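Local coordinates for protein halohydrin dehalogenase (Rhizobium radiobacter, PDB 4IY1) that probably catalyses the reversible conversion of vicinal halohydrins into epoxides with release of halide, and in this engineered form probably serves cyanolysis for atorvastatin synthesis, at residues G16-L21 with H26-H31; D32-F35 with D39-E42; I52-Q57 with E64-A69. The protein carries 37 engineered substitutions. All coordinates share one frame; numbering follows the deposited sequence.

Contact 1 of 3, residues G16-L21 with H26-H31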
loop_
_atom_site.group_PDB
_atom_site.type_symbol
_atom_site.label_atom_id
_atom_site.label_comp_id
_atom_site.label_asym_id
_atom_site.label_seq_id
_atom_site.Cartn_x
_atom_site.Cartn_y
_atom_site.Cartn_z
ATOM N N GLY B 16 0.352 28.190 3.426
ATOM C CA GLY B 16 -0.366 27.760 2.220
ATOM C C GLY B 16 -1.798 27.415 2.526
ATOM O O GLY B 16 -2.713 27.791 1.789
ATOM N N SER B 17 -2.012 26.725 3.642
ATOM C CA SER B 17 -3.353 26.309 4.023
ATOM C C SER B 17 -4.198 27.499 4.414
ATOM O O SER B 17 -5.317 27.639 3.951
ATOM C CB SER B 17 -3.307 25.314 5.185
ATOM O OG SER B 17 -2.686 24.118 4.769
ATOM N N ALA B 18 -3.714 28.289 5.360
ATOM C CA ALA B 18 -4.550 29.369 5.917
ATOM C C ALA B 18 -4.863 30.404 4.837
ATOM O O ALA B 18 -6.024 30.775 4.644
ATOM C CB ALA B 18 -3.869 30.037 7.122
ATOM N N LEU B 19 -3.837 30.827 4.097
ATOM C CA LEU B 19 -4.028 31.831 3.037
ATOM C C LEU B 19 -5.002 31.348 1.975
ATOM O O LEU B 19 -5.974 32.038 1.666
ATOM C CB LEU B 19 -2.698 32.209 2.385
ATOM C CG LEU B 19 -1.693 32.918 3.286
ATOM C CD1 LEU B 19 -0.353 33.129 2.586
ATOM C CD2 LEU B 19 -2.262 34.229 3.774
ATOM N N ARG B 20 -4.779 30.145 1.437
ATOM C CA ARG B 20 -5.697 29.599 0.437
ATOM C C ARG B 20 -7.119 29.357 0.987
ATOM O O ARG B 20 -8.119 29.613 0.310
ATOM C CB ARG B 20 -5.121 28.334 -0.210
ATOM C CG ARG B 20 -5.840 27.894 -1.460
ATOM C CD ARG B 20 -5.973 29.050 -2.452
ATOM N NE ARG B 20 -6.815 28.736 -3.615
ATOM C CZ ARG B 20 -8.131 28.963 -3.681
ATOM N NH1 ARG B 20 -8.796 29.419 -2.619
ATOM N NH2 ARG B 20 -8.786 28.719 -4.808
ATOM N N LEU B 21 -7.218 29.034 2.266
ATOM C CA LEU B 21 -8.544 28.832 2.867
ATOM C C LEU B 21 -9.254 30.175 3.049
ATOM O O LEU B 21 -10.458 30.311 2.821
ATOM C CB LEU B 21 -8.401 28.116 4.215
ATOM C CG LEU B 21 -8.049 26.610 4.156
ATOM C CD1 LEU B 21 -7.753 26.077 5.549
ATOM C CD2 LEU B 21 -9.231 25.855 3.582
ATOM N N HIS B 26 -13.465 31.098 3.795
ATOM C CA HIS B 26 -13.518 30.611 5.176
ATOM C C HIS B 26 -12.973 31.684 6.084
ATOM O O HIS B 26 -11.949 32.326 5.773
ATOM C CB HIS B 26 -12.678 29.333 5.353
ATOM C CG HIS B 26 -13.084 28.198 4.449
ATOM N ND1 HIS B 26 -14.207 27.487 4.640
ATOM C CD2 HIS B 26 -12.478 27.672 3.308
ATOM C CE1 HIS B 26 -14.344 26.581 3.649
ATOM N NE2 HIS B 26 -13.285 26.696 2.835
ATOM N N THR B 27 -13.598 31.835 7.252
ATOM C CA THR B 27 -12.947 32.514 8.362
ATOM C C THR B 27 -11.933 31.590 9.035
ATOM O O THR B 27 -12.319 30.604 9.669
ATOM C CB THR B 27 -13.976 32.945 9.412
ATOM O OG1 THR B 27 -15.010 33.685 8.767
ATOM C CG2 THR B 27 -13.327 33.807 10.452
ATOM N N VAL B 28 -10.660 31.971 8.974
ATOM C CA VAL B 28 -9.559 31.123 9.375
ATOM C C VAL B 28 -8.922 31.558 10.682
ATOM O O VAL B 28 -8.187 32.550 10.725
ATOM C CB VAL B 28 -8.468 31.079 8.287
ATOM C CG1 VAL B 28 -7.418 30.019 8.622
ATOM C CG2 VAL B 28 -9.106 30.787 6.937
ATOM N N ALA B 29 -9.097 30.737 11.716
ATOM C CA ALA B 29 -8.344 30.894 12.955
ATOM C C ALA B 29 -7.023 30.157 12.874
ATOM O O ALA B 29 -6.950 29.050 12.319
ATOM C CB ALA B 29 -9.160 30.403 14.129
ATOM N N CYS B 30 -5.977 30.787 13.392
ATOM C CA CYS B 30 -4.616 30.275 13.263
ATOM C C CYS B 30 -4.004 30.074 14.625
ATOM O O CYS B 30 -4.106 30.940 15.507
ATOM C CB CYS B 30 -3.737 31.254 12.498
ATOM S SG CYS B 30 -4.316 31.617 10.839
ATOM N N HIS B 31 -3.224 29.012 14.736
ATOM C CA HIS B 31 -2.522 28.726 15.959
ATOM C C HIS B 31 -1.051 28.685 15.683
ATOM O O HIS B 31 -0.615 28.344 14.571
ATOM C CB HIS B 31 -3.036 27.414 16.559
ATOM C CG HIS B 31 -1.987 26.619 17.304
ATOM N ND1 HIS B 31 -0.977 25.986 16.680
ATOM C CD2 HIS B 31 -1.824 26.370 18.661
ATOM C CE1 HIS B 31 -0.169 25.420 17.594
ATOM N NE2 HIS B 31 -0.695 25.640 18.804
#

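Contact 2 of 3, residues D32-F35 with D39-E42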
loop_
_atom_site.group_PDB
_atom_site.type_symbol
_atom_site.label_atom_id
_atom_site.label_comp_id
_atom_site.label_asym_id
_atom_site.label_seq_id
_atom_site.Cartn_x
_atom_site.Cartn_y
_atom_site.Cartn_z
ATOM N N ASP B 32 -0.267 29.148 16.648
ATOM C CA ASP B 32 1.175 28.999 16.588
ATOM C C ASP B 32 1.758 29.113 17.981
ATOM O O ASP B 32 1.168 29.756 18.875
ATOM C CB ASP B 32 1.800 30.062 15.681
ATOM C CG ASP B 32 3.210 29.722 15.295
ATOM O OD1 ASP B 32 4.150 30.223 15.935
ATOM O OD2 ASP B 32 3.402 28.882 14.404
ATOM N N GLU B 33 2.869 28.422 18.188
ATOM C CA GLU B 33 3.538 28.424 19.482
ATOM C C GLU B 33 3.889 29.874 19.841
ATOM O O GLU B 33 3.661 30.336 20.966
ATOM C CB GLU B 33 4.791 27.539 19.409
ATOM C CG GLU B 33 5.391 27.153 20.747
ATOM C CD GLU B 33 6.450 26.062 20.625
ATOM O OE1 GLU B 33 6.326 25.201 19.726
ATOM O OE2 GLU B 33 7.391 26.032 21.453
ATOM N N SER B 34 4.287 30.632 18.829
ATOM C CA SER B 34 4.767 31.977 19.052
ATOM C C SER B 34 3.626 32.924 19.420
ATOM O O SER B 34 3.865 34.028 19.895
ATOM C CB SER B 34 5.527 32.482 17.838
ATOM O OG SER B 34 4.636 33.047 16.897
ATOM N N PHE B 35 2.386 32.496 19.217
ATOM C CA PHE B 35 1.255 33.336 19.586
ATOM C C PHE B 35 1.032 33.342 21.093
ATOM O O PHE B 35 -0.013 33.792 21.564
ATOM C CB PHE B 35 -0.029 32.920 18.870
ATOM C CG PHE B 35 0.013 33.104 17.385
ATOM C CD1 PHE B 35 -0.918 32.475 16.572
ATOM C CD2 PHE B 35 1.035 33.819 16.788
ATOM C CE1 PHE B 35 -0.847 32.589 15.194
ATOM C CE2 PHE B 35 1.082 33.984 15.415
ATOM C CZ PHE B 35 0.139 33.372 14.616
ATOM N N ASP B 39 3.233 40.263 21.498
ATOM C CA ASP B 39 4.054 40.890 20.461
ATOM C C ASP B 39 3.798 40.137 19.171
ATOM O O ASP B 39 3.185 40.665 18.242
ATOM C CB ASP B 39 5.544 40.789 20.794
ATOM C CG ASP B 39 5.773 40.523 22.277
ATOM O OD1 ASP B 39 5.328 41.371 23.123
ATOM O OD2 ASP B 39 6.395 39.469 22.604
ATOM N N GLU B 40 4.206 38.871 19.166
ATOM C CA GLU B 40 4.162 38.026 17.985
ATOM C C GLU B 40 2.751 37.897 17.421
ATOM O O GLU B 40 2.544 38.003 16.211
ATOM C CB GLU B 40 4.732 36.651 18.317
ATOM C CG GLU B 40 6.155 36.692 18.859
ATOM C CD GLU B 40 7.195 36.550 17.762
ATOM O OE1 GLU B 40 8.337 37.011 17.959
ATOM O OE2 GLU B 40 6.892 35.950 16.708
ATOM N N LEU B 41 1.774 37.699 18.295
ATOM C CA LEU B 41 0.401 37.616 17.834
ATOM C C LEU B 41 0.031 38.860 17.018
ATOM O O LEU B 41 -0.455 38.751 15.894
ATOM C CB LEU B 41 -0.565 37.405 19.002
ATOM C CG LEU B 41 -1.978 36.944 18.648
ATOM C CD1 LEU B 41 -2.458 35.940 19.669
ATOM C CD2 LEU B 41 -2.966 38.101 18.558
ATOM N N GLU B 42 0.371 40.037 17.540
ATOM C CA GLU B 42 -0.130 41.297 16.980
ATOM C C GLU B 42 0.600 41.658 15.703
ATOM O O GLU B 42 0.000 42.136 14.744
ATOM C CB GLU B 42 -0.014 42.423 18.006
ATOM C CG GLU B 42 -1.094 42.371 19.075
ATOM C CD GLU B 42 -0.762 43.199 20.307
ATOM O OE1 GLU B 42 0.372 43.725 20.401
ATOM O OE2 GLU B 42 -1.655 43.344 21.174
#

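Contact 3 of 3, residues I52-Q57 with E64-A69. Engineered in segment 52-57: Ile-52 (natural residue Lys).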
loop_
_atom_site.group_PDB
_atom_site.type_symbol
_atom_site.label_atom_id
_atom_site.label_comp_id
_atom_site.label_asym_id
_atom_site.label_seq_id
_atom_site.Cartn_x
_atom_site.Cartn_y
_atom_site.Cartn_z
ATOM N N ILE B 52 -6.998 35.074 11.565
ATOM C CA ILE B 52 -7.352 35.368 12.953
ATOM C C ILE B 52 -6.499 34.567 13.947
ATOM O O ILE B 52 -6.912 33.499 14.409
ATOM C CB ILE B 52 -8.830 35.070 13.218
ATOM C CG1 ILE B 52 -9.716 35.909 12.328
ATOM C CG2 ILE B 52 -9.182 35.342 14.671
ATOM C CD1 ILE B 52 -11.168 35.837 12.726
ATOM N N PRO B 53 -5.297 35.073 14.272
ATOM C CA PRO B 53 -4.376 34.312 15.125
ATOM C C PRO B 53 -4.875 34.236 16.573
ATOM O O PRO B 53 -5.583 35.137 17.020
ATOM C CB PRO B 53 -3.075 35.122 15.045
ATOM C CG PRO B 53 -3.526 36.515 14.774
ATOM C CD PRO B 53 -4.808 36.429 13.983
ATOM N N MET B 54 -4.542 33.154 17.278
ATOM C CA MET B 54 -5.001 32.947 18.667
ATOM C C MET B 54 -3.817 32.736 19.600
ATOM O O MET B 54 -2.782 32.188 19.204
ATOM C CB MET B 54 -5.931 31.740 18.770
ATOM C CG MET B 54 -6.905 31.589 17.624
ATOM S SD MET B 54 -8.361 32.631 17.855
ATOM C CE MET B 54 -9.273 31.708 19.069
ATOM N N SER B 55 -3.982 33.132 20.858
ATOM C CA SER B 55 -2.949 32.895 21.861
ATOM C C SER B 55 -2.992 31.442 22.324
ATOM O O SER B 55 -1.957 30.850 22.643
ATOM C CB SER B 55 -3.146 33.832 23.058
ATOM O OG SER B 55 -4.486 33.751 23.536
ATOM N N GLU B 56 -4.199 30.881 22.345
ATOM C CA GLU B 56 -4.470 29.572 22.953
ATOM C C GLU B 56 -3.526 28.498 22.403
ATOM O O GLU B 56 -3.238 28.479 21.210
ATOM C CB GLU B 56 -5.921 29.186 22.679
ATOM C CG GLU B 56 -6.930 29.816 23.628
ATOM C CD GLU B 56 -7.218 31.289 23.349
ATOM O OE1 GLU B 56 -7.672 31.968 24.283
ATOM O OE2 GLU B 56 -7.055 31.769 22.209
ATOM N N GLN B 57 -2.984 27.661 23.281
ATOM C CA GLN B 57 -1.918 26.736 22.906
ATOM C C GLN B 57 -2.331 25.262 22.821
ATOM O O GLN B 57 -1.795 24.525 22.004
ATOM C CB GLN B 57 -0.720 26.864 23.835
ATOM C CG GLN B 57 0.030 28.170 23.685
ATOM C CD GLN B 57 0.559 28.367 22.279
ATOM O OE1 GLN B 57 1.520 27.726 21.884
ATOM N NE2 GLN B 57 -0.036 29.300 21.536
ATOM N N GLU B 64 -12.330 25.536 21.989
ATOM C CA GLU B 64 -13.347 26.321 22.703
ATOM C C GLU B 64 -13.197 27.815 22.413
ATOM O O GLU B 64 -14.183 28.523 22.231
ATOM C CB GLU B 64 -13.272 26.078 24.215
ATOM C CG GLU B 64 -13.488 24.622 24.596
ATOM C CD GLU B 64 -13.621 24.402 26.098
ATOM O OE1 GLU B 64 -14.489 23.597 26.498
ATOM O OE2 GLU B 64 -12.827 24.989 26.873
ATOM N N ALA B 65 -11.956 28.287 22.360
ATOM C CA ALA B 65 -11.708 29.699 22.116
ATOM C C ALA B 65 -12.174 30.116 20.708
ATOM O O ALA B 65 -12.786 31.170 20.533
ATOM C CB ALA B 65 -10.238 30.029 22.339
ATOM N N VAL B 66 -11.928 29.261 19.717
ATOM C CA VAL B 66 -12.391 29.511 18.350
ATOM C C VAL B 66 -13.898 29.390 18.300
ATOM O O VAL B 66 -14.570 30.161 17.608
ATOM C CB VAL B 66 -11.794 28.497 17.335
ATOM C CG1 VAL B 66 -12.422 28.691 15.964
ATOM C CG2 VAL B 66 -10.260 28.608 17.263
ATOM N N THR B 67 -14.422 28.352 18.935
ATOM C CA THR B 67 -15.864 28.135 18.959
ATOM C C THR B 67 -16.605 29.308 19.620
ATOM O O THR B 67 -17.661 29.736 19.133
ATOM C CB THR B 67 -16.232 26.810 19.660
ATOM O OG1 THR B 67 -15.649 25.713 18.944
ATOM C CG2 THR B 67 -17.756 26.614 19.694
ATOM N N SER B 68 -16.028 29.861 20.690
ATOM C CA SER B 68 -16.610 31.041 21.348
ATOM C C SER B 68 -16.662 32.202 20.386
ATOM O O SER B 68 -17.719 32.729 20.106
ATOM C CB SER B 68 -15.793 31.462 22.575
ATOM O OG SER B 68 -15.934 30.531 23.624
ATOM N N ALA B 69 -15.500 32.584 19.873
ATOM C CA ALA B 69 -15.360 33.770 19.037
ATOM C C ALA B 69 -16.015 33.647 17.655
ATOM O O ALA B 69 -16.792 34.511 17.263
ATOM C CB ALA B 69 -13.895 34.146 18.904
#

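Contact 1 of 3, residues G16-L21 with H26-H31
The imidazole of His-26 presents its edge to the last helical residue of the contact: Leu-21 O lies near the ring plane, 3.4 Å from His-26 CD2. The same ring carbon is also met by a methyl, Leu-21 CD2, at 3.7 Å, the leucine side chain passing the ring at a slant. His-26 ND1 is hydrogen-bonded to Ser-2 OG, which helps fix the ring's rotation. The backbone of His-26 uses the same carbonyl: its N donates to Leu-21 O over 3.3 Å, with 151° at the hydrogen and the donor tilted somewhat from the carbonyl plane.

Deeper in, Val-28 spreads its two methyls over the helix. With CG1 anti to the backbone N (chi1 -171°), that methyl lies 3.9 Å from Ala-18 CB, while CG2 packs on Leu-21 CB. Alanine suits its place because a single methyl admits the strand closely, and Cys-30 SG touches that same CB at 4.1 Å. Shortening Val-28 to an alanine here would probably open a gap between the strand and the helix, leaving Ala-18 CB and Leu-21 CB without the methyls that cover them.

The helix and strand axes run nearly antiparallel, at 157° and 8.5 Å, as in the beta-alpha-beta unit of strand 3-6, helix 14-23 and strand 27-30 that opens a Rossmann fold. Ser-17, Arg-20 and Leu-21 lean on helix 214-225, where Arg-20 forms a salt bridge with Glu-219; Thr-27 and Ala-29 point away from helix 14-23 and touch helix 59-70.

Contact 2 of 3, residues D32-F35 with D39-E42
Ser-34 and Glu-40 bring two polar side chains together without bonding to each other: Ser-34 OG and Glu-40 OE2 stay 3.7 Å apart, and both instead engage Lys-10 NZ, the serine by a hydrogen bond and the glutamate by a salt bridge. The nearest approach is made by an aliphatic carbon, Glu-40 CB, set only 3.2 Å from Ser-34 O. A bend at chi2 (-92°) turns the glutamate's carboxylate back toward the serine and its lysine.

The loop side is shaped by an Asx turn. Asp-32 OD1 accepts from Ser-34 N at 2.9 Å, a fairly straight bond of 160°, and from Ser-34 OG at 3.0 Å. The two donors come from opposite faces of the carboxylate plane, both on its anti side, and so fix Ser-34 through backbone and hydroxyl alike. Aspartate suits this position: its carboxylate, one methylene from the backbone, is placed to accept from the amide two residues on, as an Asx turn requires.

Asp-32 CB sits 3.6 Å above the centre of the Phe-35 ring. The phenylalanine supplies the apolar half of the contact: Leu-41 CD1 packs against Phe-35 CB at 4.0 Å, and Leu-41 CA approaches Phe-35 CD2 obliquely. Phe-44 adds an edge-to-face ring contact, and Pro-53 touches both Phe-35 and Leu-41, joining loop and helix 38-47 to the edge strand.

The Lys-10 ammonium, bonded to Glu-40 OE2 and Ser-34 OG, thus links helix to loop. It probably offsets part of the negative charge gathered by Glu-40 and Asp-32, whose OE2 and OD1 are 6.4 Å apart and not in contact.

Contact 3 of 3, residues I52-Q57 with E64-A69
Next to Ala-65, which receives both Glu-56 and Met-54, the carbonyl oxygen Glu-64 O is gripped twice by one residue: Ser-68 N donates to it at 2.8 Å in the regular helical bond, and Ser-68 OG at 3.0 Å from the opposite face of the carbonyl plane. A serine suits this turn of the helix because its hydroxyl can fold back onto the carbonyl four residues earlier.

The contact belongs to the Rossmann fold of the short-chain dehydrogenase/reductase superfamily. It lies where strand 52-53, the outermost strand at one side of the parallel sheet within this chain, runs out into a loop and is covered by helix 59-70. No hydrogen bond joins the two segments; the meeting is by packing alone.

Glu-56 lays the end of its chain against the Ala-65 methyl. Its carboxyl carbon CD is 3.4 Å from Ala-65 CB, with CG and both oxygens only slightly farther, an arrangement made by the bend at chi2 (76°). The small alanine lets the acid lie this close to the helix. Glu-56 also touches Leu-62 and Glu-61 of the same helix.

The engineered Ile-52 points its CB toward the helix but touches Leu-70 rather than any residue of 64-69. Beyond Glu-56, Gln-57 turns back and donates from NE2 to Ser-55 O at 2.7 Å, almost straight at 170°; the same amide nitrogen also serves Asp-32 O.

Met-54 carries the buried half of the packing. Its flexible thioether, bent at both chi2 and chi3, can curl to fit the helix surface. The CE methyl rests on the helix backbone at Ala-65 C and Val-66 N, and ends 3.8 Å from Ala-65 CB and 3.7 Å from Val-66 CG2.

From the N terminus, contact 1 closes the turn from helix 14-23 into strand 27-30. Contact 2 follows, closing the short link between the loop after that strand and helix 38-47, and contact 3 then closes the passage from strand 52-53 to helix 59-70. The three stand in series, none crossing or enclosing another. Strand pairing ties contact 1 to contact 3, with Ile-52 N bonded to Val-28 O and Met-54 N to Cys-30 O. The Gln-57 side chain reaches Asp-32 O, joining contacts 2 and 3, while the Phe-35 ring packs on Cys-30 O and Pro-53. Together they bind one outer side of the parallel sheet to its helices.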